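Local coordinates for protein tubulin binding cofactor C (Leishmania major, PDB 5AJ8) that probably acts as a chaperone in tubulin folding, this chain being the C-terminal domain of a TBCC-family cofactor, at residues 115-120 with 127-132. The protein carries 1 engineered substitution. Numbering follows the deposited sequence. Where two conformers were deposited one is given.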
ATOM      1  N   THR A 115      15.595  -4.169  -7.677  1.00 20.15           N
ATOM      2  CA  THR A 115      14.647  -5.071  -6.992  1.00 18.87           C
ATOM      3  C   THR A 115      13.775  -4.313  -5.981  1.00 16.62           C
ATOM      4  O   THR A 115      14.080  -3.171  -5.581  1.00 15.65           O
ATOM      5  CB  THR A 115      15.367  -6.204  -6.234  1.00 19.34           C
ATOM      6  OG1 THR A 115      16.058  -5.654  -5.103  1.00 19.57           O
ATOM      7  CG2 THR A 115      16.362  -6.919  -7.144  1.00 21.10           C
ATOM      8  N   HIS A 116      12.688  -4.952  -5.576  1.00 14.60           N
ATOM      9  CA  HIS A 116      11.790  -4.329  -4.639  1.00 13.56           C
ATOM     10  C   HIS A 116      12.430  -4.262  -3.261  1.00 13.43           C
ATOM     11  O   HIS A 116      12.273  -3.273  -2.559  1.00 12.99           O
ATOM     12  CB  HIS A 116      10.439  -5.057  -4.608  1.00 12.92           C
ATOM     13  CG  HIS A 116       9.629  -4.872  -5.848  1.00 12.56           C
ATOM     14  ND1 HIS A 116       9.759  -5.684  -6.956  1.00 13.16           N
ATOM     15  CD2 HIS A 116       8.666  -3.968  -6.159  1.00 11.74           C
ATOM     16  CE1 HIS A 116       8.910  -5.290  -7.891  1.00 12.63           C
ATOM     17  NE2 HIS A 116       8.236  -4.253  -7.430  1.00 11.70           N
ATOM     18  N   ALA A 117      13.188  -5.288  -2.889  1.00 14.28           N
ATOM     19  CA  ALA A 117      13.917  -5.291  -1.601  1.00 14.70           C
ATOM     20  C   ALA A 117      14.834  -4.088  -1.483  1.00 14.83           C
ATOM     21  O   ALA A 117      14.864  -3.455  -0.443  1.00 13.47           O
ATOM     22  CB  ALA A 117      14.719  -6.580  -1.415  1.00 15.59           C
ATOM     23  N   GLU A 118      15.553  -3.762  -2.557  0.60 15.77           N
ATOM     24  CA  GLU A 118      16.433  -2.590  -2.574  0.60 16.71           C
ATOM     25  C   GLU A 118      15.655  -1.295  -2.413  0.60 15.15           C
ATOM     26  O   GLU A 118      16.038  -0.427  -1.643  0.60 15.06           O
ATOM     27  CB  GLU A 118      17.233  -2.532  -3.890  0.60 18.94           C
ATOM     28  CG  GLU A 118      18.452  -3.439  -3.919  0.60 21.80           C
ATOM     29  CD  GLU A 118      19.062  -3.541  -5.307  0.60 23.66           C
ATOM     30  OE1 GLU A 118      18.421  -4.126  -6.206  0.60 23.27           O
ATOM     31  OE2 GLU A 118      20.179  -3.016  -5.497  0.60 27.50           O
ATOM     32  N   TRP A 119      14.572  -1.157  -3.167  1.00 14.25           N
ATOM     33  CA  TRP A 119      13.696   0.019  -3.048  1.00 13.08           C
ATOM     34  C   TRP A 119      13.195   0.194  -1.607  1.00 12.78           C
ATOM     35  O   TRP A 119      13.237   1.286  -1.030  1.00 12.12           O
ATOM     36  CB  TRP A 119      12.462  -0.127  -3.953  1.00 12.66           C
ATOM     37  CG  TRP A 119      12.588   0.479  -5.291  1.00 12.74           C
ATOM     38  CD1 TRP A 119      12.969  -0.136  -6.442  1.00 13.09           C
ATOM     39  CD2 TRP A 119      12.326   1.838  -5.630  1.00 12.55           C
ATOM     40  NE1 TRP A 119      12.970   0.764  -7.480  1.00 13.30           N
ATOM     41  CE2 TRP A 119      12.573   1.982  -7.006  1.00 13.09           C
ATOM     42  CE3 TRP A 119      11.933   2.956  -4.896  1.00 12.26           C
ATOM     43  CZ2 TRP A 119      12.405   3.188  -7.668  1.00 13.64           C
ATOM     44  CZ3 TRP A 119      11.778   4.150  -5.550  1.00 12.79           C
ATOM     45  CH2 TRP A 119      12.016   4.264  -6.914  1.00 13.25           C
ATOM     46  N   VAL A 120      12.713  -0.900  -1.035  1.00 12.48           N
ATOM     47  CA  VAL A 120      12.128  -0.860   0.292  1.00 12.95           C
ATOM     48  C   VAL A 120      13.207  -0.605   1.361  1.00 13.48           C
ATOM     49  O   VAL A 120      12.952   0.087   2.339  1.00 12.62           O
ATOM     50  CB  VAL A 120      11.351  -2.156   0.565  1.00 13.15           C
ATOM     51  CG1 VAL A 120      10.986  -2.298   2.016  1.00 14.73           C
ATOM     52  CG2 VAL A 120      10.090  -2.202  -0.309  1.00 12.87           C
ATOM     53  N   GLU A 127      15.116  -2.098   7.208  1.00 24.57           N
ATOM     54  CA  GLU A 127      16.409  -2.774   7.178  1.00 30.01           C
ATOM     55  C   GLU A 127      16.229  -4.278   6.963  1.00 25.56           C
ATOM     56  O   GLU A 127      16.927  -4.864   6.137  1.00 25.17           O
ATOM     57  CB  GLU A 127      17.218  -2.480   8.453  1.00 37.15           C
ATOM     58  CG  GLU A 127      18.516  -3.280   8.540  1.00 54.46           C
ATOM     59  CD  GLU A 127      19.509  -2.767   9.588  1.00 60.76           C
ATOM     60  OE1 GLU A 127      19.100  -2.422  10.719  1.00 58.74           O
ATOM     61  OE2 GLU A 127      20.719  -2.741   9.283  1.00 73.20           O
ATOM     62  N   ASP A 128      15.288  -4.897   7.675  1.00 20.74           N
ATOM     63  CA  ASP A 128      15.131  -6.351   7.593  1.00 20.01           C
ATOM     64  C   ASP A 128      14.091  -6.745   6.531  1.00 18.77           C
ATOM     65  O   ASP A 128      12.958  -7.092   6.859  1.00 16.21           O
ATOM     66  CB  ASP A 128      14.755  -6.950   8.955  1.00 20.47           C
ATOM     67  CG  ASP A 128      14.883  -8.473   8.973  1.00 24.30           C
ATOM     68  OD1 ASP A 128      15.089  -9.103   7.886  1.00 23.76           O
ATOM     69  OD2 ASP A 128      14.801  -9.048  10.087  1.00 29.06           O
ATOM     70  N   THR A 129      14.506  -6.691   5.267  1.00 18.75           N
ATOM     71  CA  THR A 129      13.640  -6.971   4.138  1.00 18.58           C
ATOM     72  C   THR A 129      13.191  -8.453   4.077  1.00 19.63           C
ATOM     73  O   THR A 129      12.034  -8.727   3.733  1.00 18.28           O
ATOM     74  CB  THR A 129      14.287  -6.521   2.813  1.00 17.80           C
ATOM     75  OG1 THR A 129      15.580  -7.100   2.698  1.00 19.30           O
ATOM     76  CG2 THR A 129      14.429  -4.985   2.749  1.00 17.15           C
ATOM     77  N   ALA A 130      14.084  -9.385   4.415  1.00 21.32           N
ATOM     78  CA  ALA A 130      13.762 -10.836   4.417  1.00 24.99           C
ATOM     79  C   ALA A 130      12.598 -11.194   5.351  1.00 25.72           C
ATOM     80  O   ALA A 130      11.672 -11.912   4.961  1.00 26.93           O
ATOM     81  CB  ALA A 130      14.983 -11.654   4.810  1.00 26.43           C
ATOM     82  N   ARG A 131      12.659 -10.674   6.569  1.00 26.01           N
ATOM     83  CA  ARG A 131      11.673 -10.930   7.620  1.00 28.14           C
ATOM     84  C   ARG A 131      10.331 -10.241   7.395  1.00 24.09           C
ATOM     85  O   ARG A 131       9.317 -10.723   7.877  1.00 25.02           O
ATOM     86  CB  ARG A 131      12.255 -10.425   8.947  1.00 32.82           C
ATOM     87  CG  ARG A 131      11.577 -10.904  10.228  1.00 40.34           C
ATOM     88  CD  ARG A 131      11.750  -9.909  11.357  1.00 48.08           C
ATOM     89  NE  ARG A 131      11.050  -8.623  11.149  1.00 56.39           N
ATOM     90  CZ  ARG A 131      11.541  -7.405  11.435  1.00 60.41           C
ATOM     91  NH1 ARG A 131      12.762  -7.258  11.955  1.00 67.60           N
ATOM     92  NH2 ARG A 131      10.803  -6.313  11.207  1.00 56.46           N
ATOM     93  N   THR A 132      10.339  -9.081   6.737  1.00 18.58           N
ATOM     94  CA  THR A 132       9.131  -8.281   6.531  1.00 16.62           C
ATOM     95  C   THR A 132       8.342  -8.520   5.239  1.00 14.54           C
ATOM     96  O   THR A 132       7.155  -8.187   5.192  1.00 12.86           O
ATOM     97  CB  THR A 132       9.450  -6.778   6.665  1.00 15.58           C
ATOM     98  OG1 THR A 132      10.496  -6.413   5.748  1.00 14.51           O
ATOM     99  CG2 THR A 132       9.868  -6.458   8.128  1.00 16.03           C
TER
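Thr129 takes part in every close approach between the segments, reaching from the short helix 129-132 onto the side of helix 116-122. Its CB points at the other helix and its two branches divide the work. The methyl CG2 lies anti to the carbonyl carbon and beside the backbone N (chi1 54° for OG1), a rotation that lays it against Ala117 O at 3.6 Å. The same methyl comes within 4.4 Å of Val120 CG1, a loose methyl-to-methyl approach, while OG1 passes Ala117 CB at 4.2 Å. Trp78, from strand 73-79 of the parallel beta-helix, touches Ala117, Val120 and Thr129 alike, so both helices rest on the same tryptophan.

Each helix is started by its own N-cap. Thr115 OG1 accepts from Glu118 N, and Asp128 OD1 takes Arg131 N at 3.2 Å from above the carboxylate plane, while Asp128 OD2 forms a salt bridge with Arg131 NH1. Thr132 OG1 turns back to Asp128 O (2.8 Å), meeting it from the face opposite Thr132 N, and also bonds Trp78 NE1. With no hydrogen bond between the segments, the helices meet by van der Waals contact; hydrogen bonds here run within each helix start or to neighbours such as Trp78.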